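Local structure of amino acid ABC transporter, binding protein (Thermus thermophilus, 3VV5) at residues Thr106-Arg109 with Ala110-Val113; Leu228-Ala231 with Leu232-Leu236; Leu87-Gln90 with Leu91-Arg95; Ala237-Gln241 with Asp242-Ala246. The protein binds the lysine analogue L-thialysine and probably serves as the periplasmic solute-binding component of an ABC transporter that takes up amino acids. One frame throughout, in Å; residues are numbered along the deposited sequence.

Interaction 1 of 4, residues Thr106-Arg109 with Ala110-Val113. With SLZ (L-thialysine), chain C.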
loop_
_atom_site.group_PDB
_atom_site.type_symbol
_atom_site.label_atom_id
_atom_site.label_comp_id
_atom_site.label_asym_id
_atom_site.label_seq_id
_atom_site.Cartn_x
_atom_site.Cartn_y
_atom_site.Cartn_z
ATOM N N THR A 106 1.471 -1.454 11.861
ATOM C CA THR A 106 1.691 -0.540 13.007
ATOM C C THR A 106 1.044 -1.145 14.260
ATOM O O THR A 106 0.200 -2.039 14.150
ATOM C CB THR A 106 1.068 0.843 12.766
ATOM O OG1 THR A 106 -0.357 0.724 12.767
ATOM C CG2 THR A 106 1.529 1.431 11.423
ATOM N N GLU A 107 1.424 -0.660 15.443
ATOM C CA GLU A 107 0.839 -1.172 16.687
ATOM C C GLU A 107 -0.682 -1.095 16.664
ATOM O O GLU A 107 -1.346 -2.079 16.946
ATOM C CB GLU A 107 1.356 -0.413 17.922
ATOM C CG GLU A 107 0.583 -0.787 19.200
ATOM C CD GLU A 107 1.086 -0.072 20.450
ATOM O OE1 GLU A 107 1.442 -0.767 21.431
ATOM O OE2 GLU A 107 1.122 1.181 20.454
ATOM N N GLU A 108 -1.200 0.090 16.336
ATOM C CA GLU A 108 -2.631 0.403 16.345
ATOM C C GLU A 108 -3.423 -0.419 15.356
ATOM O O GLU A 108 -4.516 -0.922 15.677
ATOM C CB GLU A 108 -2.857 1.905 16.077
ATOM C CG GLU A 108 -2.646 2.776 17.317
ATOM C CD GLU A 108 -1.731 3.987 17.084
ATOM O OE1 GLU A 108 -1.953 4.755 16.112
ATOM O OE2 GLU A 108 -0.779 4.165 17.888
ATOM N N ARG A 109 -2.889 -0.551 14.137
ATOM C CA ARG A 109 -3.559 -1.368 13.128
ATOM C C ARG A 109 -3.537 -2.863 13.487
ATOM O O ARG A 109 -4.498 -3.559 13.196
ATOM C CB ARG A 109 -2.939 -1.182 11.749
ATOM C CG ARG A 109 -3.272 0.120 11.042
ATOM C CD ARG A 109 -2.353 0.279 9.829
ATOM N NE ARG A 109 -2.609 1.510 9.077
ATOM C CZ ARG A 109 -1.921 1.892 8.007
ATOM N NH1 ARG A 109 -0.930 1.133 7.545
ATOM N NH2 ARG A 109 -2.226 3.037 7.388
ATOM N N ALA A 110 -2.435 -3.339 14.075
ATOM C CA ALA A 110 -2.276 -4.755 14.450
ATOM C C ALA A 110 -3.256 -5.202 15.549
ATOM O O ALA A 110 -3.581 -6.385 15.659
ATOM C CB ALA A 110 -0.853 -5.052 14.859
ATOM N N ARG A 111 -3.703 -4.252 16.361
ATOM C CA ARG A 111 -4.829 -4.486 17.265
ATOM C C ARG A 111 -6.144 -4.633 16.512
ATOM O O ARG A 111 -6.900 -5.587 16.753
ATOM C CB ARG A 111 -4.950 -3.349 18.274
ATOM C CG ARG A 111 -3.744 -3.184 19.149
ATOM C CD ARG A 111 -4.114 -2.341 20.361
ATOM N NE ARG A 111 -3.071 -1.378 20.700
ATOM C CZ ARG A 111 -3.084 -0.104 20.314
ATOM N NH1 ARG A 111 -4.090 0.368 19.576
ATOM N NH2 ARG A 111 -2.096 0.702 20.666
ATOM N N ALA A 112 -6.402 -3.709 15.584
ATOM C CA ALA A 112 -7.660 -3.664 14.853
ATOM C C ALA A 112 -7.897 -4.872 13.922
ATOM O O ALA A 112 -9.025 -5.363 13.804
ATOM C CB ALA A 112 -7.770 -2.329 14.060
ATOM N N VAL A 113 -6.844 -5.321 13.242
ATOM C CA VAL A 113 -6.966 -6.431 12.284
ATOM C C VAL A 113 -5.855 -7.448 12.552
ATOM O O VAL A 113 -4.914 -7.159 13.307
ATOM C CB VAL A 113 -6.931 -5.920 10.787
ATOM C CG1 VAL A 113 -8.141 -5.007 10.465
ATOM C CG2 VAL A 113 -5.617 -5.222 10.477
HETATM N N SLZ C . 1.944 2.417 3.177
HETATM C CA SLZ C . 0.713 3.223 3.337
HETATM C CB SLZ C . -0.426 2.668 2.439
HETATM S SG SLZ C . -0.921 3.575 0.930
HETATM C CD SLZ C . -2.199 2.381 0.395
HETATM C CE SLZ C . -3.071 2.765 -0.805
HETATM N NZ SLZ C . -3.522 1.527 -1.463
HETATM C C SLZ C . 0.278 2.997 4.782
HETATM O O SLZ C . -0.414 3.873 5.326
HETATM O OXT SLZ C . 0.652 1.932 5.325
#
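Thr106 O accepts from Ala110 N at 2.9 Å, opening the backbone ladder of helix 107-112. Thr106 is also the N-cap: its OG1 receives Arg109 N at 3.1 Å. Glu107 holds CG opposite its own nitrogen (chi1 171°), and its straight chain carries the carboxylate to Arg111. There OE2 of Glu107 forms a salt bridge with NH2 of Arg111 at 3.3 Å, with the two planes 40° apart, and one face of the Arg111 guanidinium lies over Glu107 O. Glu108 runs beside Arg111, its CG 3.6 Å from Arg111 NH1. Arg109 reaches furthest, its chain extended from CG to NE and the guanidinium edge turned to the L-thialysine carboxylate. NH1 of Arg109 donates almost straight to OXT of SLZ (2.8 Å, 176°). NH2 of Arg109 donates to O of SLZ at 2.9 Å. The same nitrogens donate to Gly104 O and Gly149 O, which fixes the rotation of the group. Arg109 thus lines the L-thialysine pocket, where Gly104 N and Thr151 N also bond the ligand. A leucine here would probably leave the ligand carboxylate without its opposing charge and take these donors from the two carbonyls. The helix lies against Leu88 of helix 87-92 through Arg109 and Val113, against Phe115 of strand 113-115 through Arg109 and Ala110, and against Thr151 of helix 151-158 through Thr106 and Arg109.

Interaction 2 of 4, residues Leu228-Ala231 with Leu232-Leu236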
loop_
_atom_site.group_PDB
_atom_site.type_symbol
_atom_site.label_atom_id
_atom_site.label_comp_id
_atom_site.label_asym_id
_atom_site.label_seq_id
_atom_site.Cartn_x
_atom_site.Cartn_y
_atom_site.Cartn_z
ATOM N N LEU A 228 -8.585 -18.008 7.967
ATOM C CA LEU A 228 -8.105 -17.368 6.739
ATOM C C LEU A 228 -6.661 -16.909 6.862
ATOM O O LEU A 228 -5.881 -17.081 5.919
ATOM C CB LEU A 228 -9.015 -16.210 6.287
ATOM C CG LEU A 228 -8.706 -15.538 4.936
ATOM C CD1 LEU A 228 -8.500 -16.543 3.802
ATOM C CD2 LEU A 228 -9.808 -14.572 4.535
ATOM N N LEU A 229 -6.301 -16.329 8.016
ATOM C CA LEU A 229 -4.917 -15.914 8.285
ATOM C C LEU A 229 -3.885 -17.029 7.980
ATOM O O LEU A 229 -2.885 -16.795 7.258
ATOM C CB LEU A 229 -4.757 -15.407 9.737
ATOM C CG LEU A 229 -3.420 -14.735 10.110
ATOM C CD1 LEU A 229 -3.205 -13.422 9.331
ATOM C CD2 LEU A 229 -3.342 -14.478 11.589
ATOM N N ASP A 230 -4.131 -18.225 8.522
ATOM C CA ASP A 230 -3.247 -19.364 8.251
ATOM C C ASP A 230 -3.167 -19.651 6.744
ATOM O O ASP A 230 -2.065 -19.803 6.201
ATOM C CB ASP A 230 -3.668 -20.625 9.032
ATOM C CG ASP A 230 -2.686 -21.804 8.843
ATOM O OD1 ASP A 230 -1.455 -21.578 8.719
ATOM O OD2 ASP A 230 -3.157 -22.972 8.808
ATOM N N ALA A 231 -4.314 -19.708 6.066
ATOM C CA ALA A 231 -4.320 -19.996 4.616
ATOM C C ALA A 231 -3.566 -18.951 3.800
ATOM O O ALA A 231 -2.820 -19.298 2.883
ATOM C CB ALA A 231 -5.744 -20.153 4.083
ATOM N N LEU A 232 -3.734 -17.667 4.135
ATOM C CA LEU A 232 -3.029 -16.633 3.386
ATOM C C LEU A 232 -1.533 -16.695 3.658
ATOM O O LEU A 232 -0.726 -16.563 2.727
ATOM C CB LEU A 232 -3.599 -15.221 3.664
ATOM C CG LEU A 232 -5.062 -15.015 3.244
ATOM C CD1 LEU A 232 -5.566 -13.643 3.771
ATOM C CD2 LEU A 232 -5.216 -15.054 1.736
ATOM N N ASN A 233 -1.155 -16.912 4.909
ATOM C CA ASN A 233 0.262 -17.075 5.250
ATOM C C ASN A 233 0.894 -18.247 4.514
ATOM O O ASN A 233 2.039 -18.164 4.039
ATOM C CB ASN A 233 0.436 -17.244 6.772
ATOM C CG ASN A 233 0.497 -15.910 7.496
ATOM O OD1 ASN A 233 1.015 -14.922 6.966
ATOM N ND2 ASN A 233 -0.027 -15.878 8.698
ATOM N N ARG A 234 0.160 -19.354 4.455
ATOM C CA ARG A 234 0.657 -20.550 3.795
ATOM C C ARG A 234 0.913 -20.290 2.296
ATOM O O ARG A 234 2.000 -20.567 1.788
ATOM C CB ARG A 234 -0.294 -21.735 3.986
ATOM C CG ARG A 234 0.133 -22.970 3.138
ATOM C CD ARG A 234 -0.775 -24.191 3.284
ATOM N NE ARG A 234 -2.119 -23.977 2.720
ATOM C CZ ARG A 234 -3.212 -23.726 3.444
ATOM N NH1 ARG A 234 -4.396 -23.576 2.845
ATOM N NH2 ARG A 234 -3.133 -23.628 4.770
ATOM N N ALA A 235 -0.077 -19.731 1.602
ATOM C CA ALA A 235 0.057 -19.415 0.189
ATOM C C ALA A 235 1.190 -18.414 -0.086
ATOM O O ALA A 235 1.921 -18.582 -1.045
ATOM C CB ALA A 235 -1.293 -18.924 -0.409
ATOM N N LEU A 236 1.347 -17.391 0.759
ATOM C CA LEU A 236 2.422 -16.411 0.592
ATOM C C LEU A 236 3.793 -17.085 0.697
ATOM O O LEU A 236 4.661 -16.890 -0.163
ATOM C CB LEU A 236 2.308 -15.257 1.630
ATOM C CG LEU A 236 3.416 -14.180 1.567
ATOM C CD1 LEU A 236 3.414 -13.444 0.247
ATOM C CD2 LEU A 236 3.343 -13.153 2.750
HETATM O O HOH W 1 -1.293 -24.032 6.937
#
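The Arg234 guanidinium lies with one face over Ala231 CA and turns an edge toward Asp230, with water 1 in its plane. NH2 of Arg234 donates to this water at 2.9 Å, and the water in turn donates to Asp230 OD2 at 2.8 Å. Carboxylate and guanidinium stand nearly perpendicular, 82° apart, and Asp230 OD2 is 4.1 Å from Arg234 NH2, too far for direct pairing, so the water mediates. The bend at chi3 of Arg234 (67°) folds its end back over the preceding turn and brings NH1 close to the Ala231 methyl. The Asn233 amide lies alongside Leu229, its ND2 3.8 Å from Leu229 CG, whereas its OD1 accepts from Asn117 N. On the buried flank Leu228 and Leu232 cross at an angle, Leu228 CD1 meeting Leu232 CG at 3.8 Å. Regular backbone bonds run beneath, such as Leu232 N to Leu228 O at 2.9 Å and Ala235 N to Ala231 O at 3.1 Å. The contact is thus an amphipathic stretch of helix 226-242: Leu228 and Leu232 pack on Val221 of strand 206-222, Leu232 and Ala235 on Ile69 of helix 61-72, and Ala231 and Arg234 on Phe29 of helix 29-35, while Asp230 and Arg234, four residues apart, are linked through a water, an arrangement probably weaker than direct contact between the two charges.

Interaction 3 of 4, residues Leu87-Gln90 with Leu91-Arg95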
loop_
_atom_site.group_PDB
_atom_site.type_symbol
_atom_site.label_atom_id
_atom_site.label_comp_id
_atom_site.label_asym_id
_atom_site.label_seq_id
_atom_site.Cartn_x
_atom_site.Cartn_y
_atom_site.Cartn_z
ATOM N N LEU A 87 -10.864 0.774 4.391
ATOM C CA LEU A 87 -10.614 -0.652 4.107
ATOM C C LEU A 87 -10.560 -1.550 5.344
ATOM O O LEU A 87 -11.193 -2.583 5.351
ATOM C CB LEU A 87 -9.350 -0.862 3.243
ATOM C CG LEU A 87 -9.415 -0.472 1.762
ATOM C CD1 LEU A 87 -8.017 -0.537 1.173
ATOM C CD2 LEU A 87 -10.395 -1.366 0.965
ATOM N N LEU A 88 -9.815 -1.163 6.378
ATOM C CA LEU A 88 -9.711 -2.021 7.561
ATOM C C LEU A 88 -11.050 -2.129 8.298
ATOM O O LEU A 88 -11.433 -3.209 8.755
ATOM C CB LEU A 88 -8.587 -1.572 8.497
ATOM C CG LEU A 88 -7.178 -1.581 7.876
ATOM C CD1 LEU A 88 -6.142 -1.214 8.932
ATOM C CD2 LEU A 88 -6.861 -2.930 7.191
ATOM N N ILE A 89 -11.773 -1.016 8.371
ATOM C CA ILE A 89 -13.104 -1.013 8.982
ATOM C C ILE A 89 -14.058 -1.934 8.232
ATOM O O ILE A 89 -14.707 -2.788 8.840
ATOM C CB ILE A 89 -13.653 0.428 9.141
ATOM C CG1 ILE A 89 -12.759 1.157 10.152
ATOM C CG2 ILE A 89 -15.113 0.413 9.624
ATOM C CD1 ILE A 89 -12.977 2.653 10.253
ATOM N N GLN A 90 -14.120 -1.803 6.911
ATOM C CA GLN A 90 -15.020 -2.647 6.140
ATOM C C GLN A 90 -14.632 -4.135 6.176
ATOM O O GLN A 90 -15.501 -4.987 6.074
ATOM C CB GLN A 90 -15.165 -2.170 4.695
ATOM C CG GLN A 90 -15.935 -0.838 4.577
ATOM C CD GLN A 90 -16.901 -0.797 3.386
ATOM O OE1 GLN A 90 -17.944 -0.154 3.444
ATOM N NE2 GLN A 90 -16.562 -1.485 2.326
ATOM N N LEU A 91 -13.338 -4.418 6.305
ATOM C CA LEU A 91 -12.841 -5.784 6.432
ATOM C C LEU A 91 -13.420 -6.412 7.697
ATOM O O LEU A 91 -13.938 -7.530 7.663
ATOM C CB LEU A 91 -11.302 -5.776 6.506
ATOM C CG LEU A 91 -10.558 -7.057 6.917
ATOM C CD1 LEU A 91 -10.873 -8.201 5.928
ATOM C CD2 LEU A 91 -9.062 -6.810 7.008
ATOM N N ASN A 92 -13.339 -5.663 8.796
ATOM C CA ASN A 92 -13.892 -6.097 10.077
ATOM C C ASN A 92 -15.406 -6.245 10.108
ATOM O O ASN A 92 -15.940 -6.918 10.983
ATOM C CB ASN A 92 -13.415 -5.190 11.214
ATOM C CG ASN A 92 -12.080 -5.632 11.801
ATOM O OD1 ASN A 92 -11.822 -6.828 11.983
ATOM N ND2 ASN A 92 -11.222 -4.665 12.105
ATOM N N GLN A 93 -16.093 -5.601 9.159
ATOM C CA GLN A 93 -17.537 -5.737 9.007
ATOM C C GLN A 93 -17.885 -6.898 8.083
ATOM O O GLN A 93 -19.054 -7.258 7.940
ATOM C CB GLN A 93 -18.137 -4.436 8.460
ATOM C CG GLN A 93 -17.966 -3.272 9.406
ATOM C CD GLN A 93 -18.547 -1.996 8.855
ATOM O OE1 GLN A 93 -18.437 -1.718 7.661
ATOM N NE2 GLN A 93 -19.164 -1.197 9.728
ATOM N N GLY A 94 -16.871 -7.477 7.449
ATOM C CA GLY A 94 -17.076 -8.654 6.614
ATOM C C GLY A 94 -17.420 -8.378 5.157
ATOM O O GLY A 94 -17.882 -9.265 4.459
ATOM N N ARG A 95 -17.200 -7.147 4.704
ATOM C CA ARG A 95 -17.430 -6.753 3.302
ATOM C C ARG A 95 -16.497 -7.506 2.344
ATOM O O ARG A 95 -16.882 -7.854 1.222
ATOM C CB ARG A 95 -17.294 -5.221 3.142
ATOM C CG ARG A 95 -17.353 -4.700 1.687
ATOM C CD ARG A 95 -18.773 -4.555 1.179
ATOM N NE ARG A 95 -18.887 -4.142 -0.229
ATOM C CZ ARG A 95 -18.832 -2.884 -0.671
ATOM N NH1 ARG A 95 -18.615 -1.882 0.168
ATOM N NH2 ARG A 95 -18.977 -2.625 -1.967
#
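Gln90 lies along the side chain of Arg95, the two pointing the same way, with Gln90 CB 4.0 Å from Arg95 CB and the amide and guanidinium planes 64° apart. Arg95 reaches this position because its chain bends at chi2 (82°), which lays the aliphatic part beside the glutamine. Their backbones are joined as well: Arg95 N donates to Gln90 O at 3.1 Å. With Gly94 N bound to Leu91 O at 2.9 Å and Gly94 itself at positive phi (89°), the chain leaves the helix through a Schellman motif. A side chain on Gly94 would be pressed against the carbonyl oxygen of Gln93, which is why a glycine suits this position. Gln93 N makes weak bonds to both Ile89 O and Gln90 O, and its CG lies 3.3 Å from Ile89 O. Just before this the bonds are regular, Leu91 N to Leu87 O at 3.0 Å and Asn92 N to Leu88 O at 3.1 Å. Leu88 and Leu91 approach only loosely, their CD2 atoms 4.5 Å apart. With an alanine in place of Gln90, the Arg95 chain is likely to lose the neighbour along its flank and be freer to turn. Asn92 ties the last turn to its surroundings, ND2 donating to Ala112 O and OD1 accepting from Lys223 N. Leu88 and Leu91 pack on Val113 of strand 113-115 and Ala220 of strand 206-222, while Leu87 and Leu88 touch His103 of strand 102-104.

Interaction 4 of 4, residues Ala237-Gln241 with Asp242-Ala246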
loop_
_atom_site.group_PDB
_atom_site.type_symbol
_atom_site.label_atom_id
_atom_site.label_comp_id
_atom_site.label_asym_id
_atom_site.label_seq_id
_atom_site.Cartn_x
_atom_site.Cartn_y
_atom_site.Cartn_z
ATOM N N ALA A 237 3.969 -17.901 1.731
ATOM C CA ALA A 237 5.224 -18.620 1.927
ATOM C C ALA A 237 5.511 -19.575 0.764
ATOM O O ALA A 237 6.653 -19.665 0.302
ATOM C CB ALA A 237 5.230 -19.368 3.260
ATOM N N GLU A 238 4.470 -20.229 0.260
ATOM C CA GLU A 238 4.591 -21.098 -0.931
ATOM C C GLU A 238 4.989 -20.324 -2.195
ATOM O O GLU A 238 5.806 -20.810 -2.998
ATOM C CB GLU A 238 3.311 -21.918 -1.148
ATOM C CG GLU A 238 3.150 -23.055 -0.090
ATOM C CD GLU A 238 1.789 -23.760 -0.086
ATOM O OE1 GLU A 238 0.842 -23.260 -0.718
ATOM O OE2 GLU A 238 1.661 -24.831 0.567
ATOM N N LEU A 239 4.436 -19.121 -2.373
ATOM C CA LEU A 239 4.786 -18.276 -3.531
ATOM C C LEU A 239 6.228 -17.786 -3.484
ATOM O O LEU A 239 6.885 -17.642 -4.522
ATOM C CB LEU A 239 3.857 -17.056 -3.652
ATOM C CG LEU A 239 2.348 -17.252 -3.795
ATOM C CD1 LEU A 239 1.665 -15.992 -4.311
ATOM C CD2 LEU A 239 2.021 -18.395 -4.671
ATOM N N MET A 240 6.713 -17.506 -2.279
ATOM C CA MET A 240 8.097 -17.090 -2.125
ATOM C C MET A 240 9.061 -18.241 -2.420
ATOM O O MET A 240 10.133 -18.028 -2.989
ATOM C CB MET A 240 8.324 -16.508 -0.738
ATOM C CG MET A 240 7.751 -15.118 -0.589
ATOM S SD MET A 240 8.008 -14.535 1.089
ATOM C CE MET A 240 9.688 -13.971 1.007
ATOM N N GLN A 241 8.672 -19.454 -2.065
ATOM C CA GLN A 241 9.521 -20.628 -2.300
ATOM C C GLN A 241 9.545 -21.065 -3.780
ATOM O O GLN A 241 10.606 -21.398 -4.316
ATOM C CB GLN A 241 9.115 -21.789 -1.366
ATOM C CG GLN A 241 9.244 -23.193 -1.991
ATOM C CD GLN A 241 9.537 -24.323 -1.003
ATOM O OE1 GLN A 241 10.078 -25.362 -1.393
ATOM N NE2 GLN A 241 9.170 -24.138 0.264
ATOM N N ASP A 242 8.394 -21.039 -4.447
ATOM C CA ASP A 242 8.277 -21.678 -5.754
ATOM C C ASP A 242 8.657 -20.803 -6.948
ATOM O O ASP A 242 8.567 -21.243 -8.102
ATOM C CB ASP A 242 6.887 -22.319 -5.927
ATOM C CG ASP A 242 5.772 -21.301 -6.184
ATOM O OD1 ASP A 242 6.062 -20.109 -6.445
ATOM O OD2 ASP A 242 4.589 -21.717 -6.129
ATOM N N GLY A 243 9.056 -19.558 -6.675
ATOM C CA GLY A 243 9.498 -18.656 -7.730
ATOM C C GLY A 243 8.468 -17.635 -8.183
ATOM O O GLY A 243 8.818 -16.678 -8.867
ATOM N N THR A 244 7.202 -17.846 -7.825
ATOM C CA THR A 244 6.130 -16.945 -8.233
ATOM C C THR A 244 6.343 -15.539 -7.677
ATOM O O THR A 244 6.197 -14.546 -8.394
ATOM C CB THR A 244 4.738 -17.464 -7.791
ATOM O OG1 THR A 244 4.348 -18.555 -8.643
ATOM C CG2 THR A 244 3.691 -16.360 -7.890
ATOM N N TYR A 245 6.676 -15.459 -6.399
ATOM C CA TYR A 245 6.869 -14.135 -5.789
ATOM C C TYR A 245 7.980 -13.347 -6.507
ATOM O O TYR A 245 7.808 -12.168 -6.838
ATOM C CB TYR A 245 7.172 -14.268 -4.305
ATOM C CG TYR A 245 7.301 -12.916 -3.653
ATOM C CD1 TYR A 245 8.466 -12.170 -3.812
ATOM C CD2 TYR A 245 6.252 -12.371 -2.896
ATOM C CE1 TYR A 245 8.611 -10.923 -3.255
ATOM C CE2 TYR A 245 6.394 -11.089 -2.308
ATOM C CZ TYR A 245 7.582 -10.385 -2.503
ATOM O OH TYR A 245 7.788 -9.124 -1.969
ATOM N N ALA A 246 9.116 -14.012 -6.734
ATOM C CA ALA A 246 10.229 -13.444 -7.469
ATOM C C ALA A 246 9.815 -12.936 -8.846
ATOM O O ALA A 246 10.175 -11.820 -9.203
ATOM C CB ALA A 246 11.389 -14.463 -7.589
HETATM O O HOH W 2 9.614 -16.629 -5.341
#
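Met240 and Tyr245 run side by side and point the same way, Met240 CG 3.8 Å from Tyr245 CG. The sulfur stands above the ring face, 5.1 Å from SD of Met240 to the Tyr245 ring centroid and 18° off the normal, a distant Met-aromatic contact. Tyr245 sets its ring there with CG opposite the backbone nitrogen (chi1 -177°), and its OH is hydrogen-bonded to His119 O. Leu239 and Thr244 cross instead, CG2 of Thr244 lying 4.1 Å from Leu239 CD1; Ala68 of helix 61-72 touches both. Between these pairs the Leu239 carbonyl is doubly used: Tyr245 N approaches its oxygen at 2.9 Å from above the carbonyl plane, and water 2 also donates to it while bridging to Met240 O and Ala246 N. Asp242 turns its carboxylate to the start of the next helix, OD1 accepting from Thr244 N at 2.9 Å, and OD2 forms a salt bridge with Arg72. Together this is a short helix-to-helix junction: helix 226-242 ends, Gly243, the N-cap of helix 244-253, takes a positive phi at which a side chain would press on the Asp242 carbonyl oxygen, and an Asx turn at Asp242 leads into that helix.

From the N terminus the order is interaction 3, interaction 1, interaction 2 and interaction 4. All are local, each joining adjoining segments, and they follow in series without nesting or crossing. Interactions 3 and 1 touch: the C-terminal part of helix 87-92 meets that of helix 107-112 through Asn92, and Leu88 packs on Arg109, a ligand-binding residue. Interaction 2 stands apart from both, its nearest atoms about 7 Å from each. It shares helix 226-242 with interaction 4, which turns the chain into helix 244-253, about 16 Å between nearest atoms from interaction 1. Strand 206-222 is packed against by interactions 3 and 2.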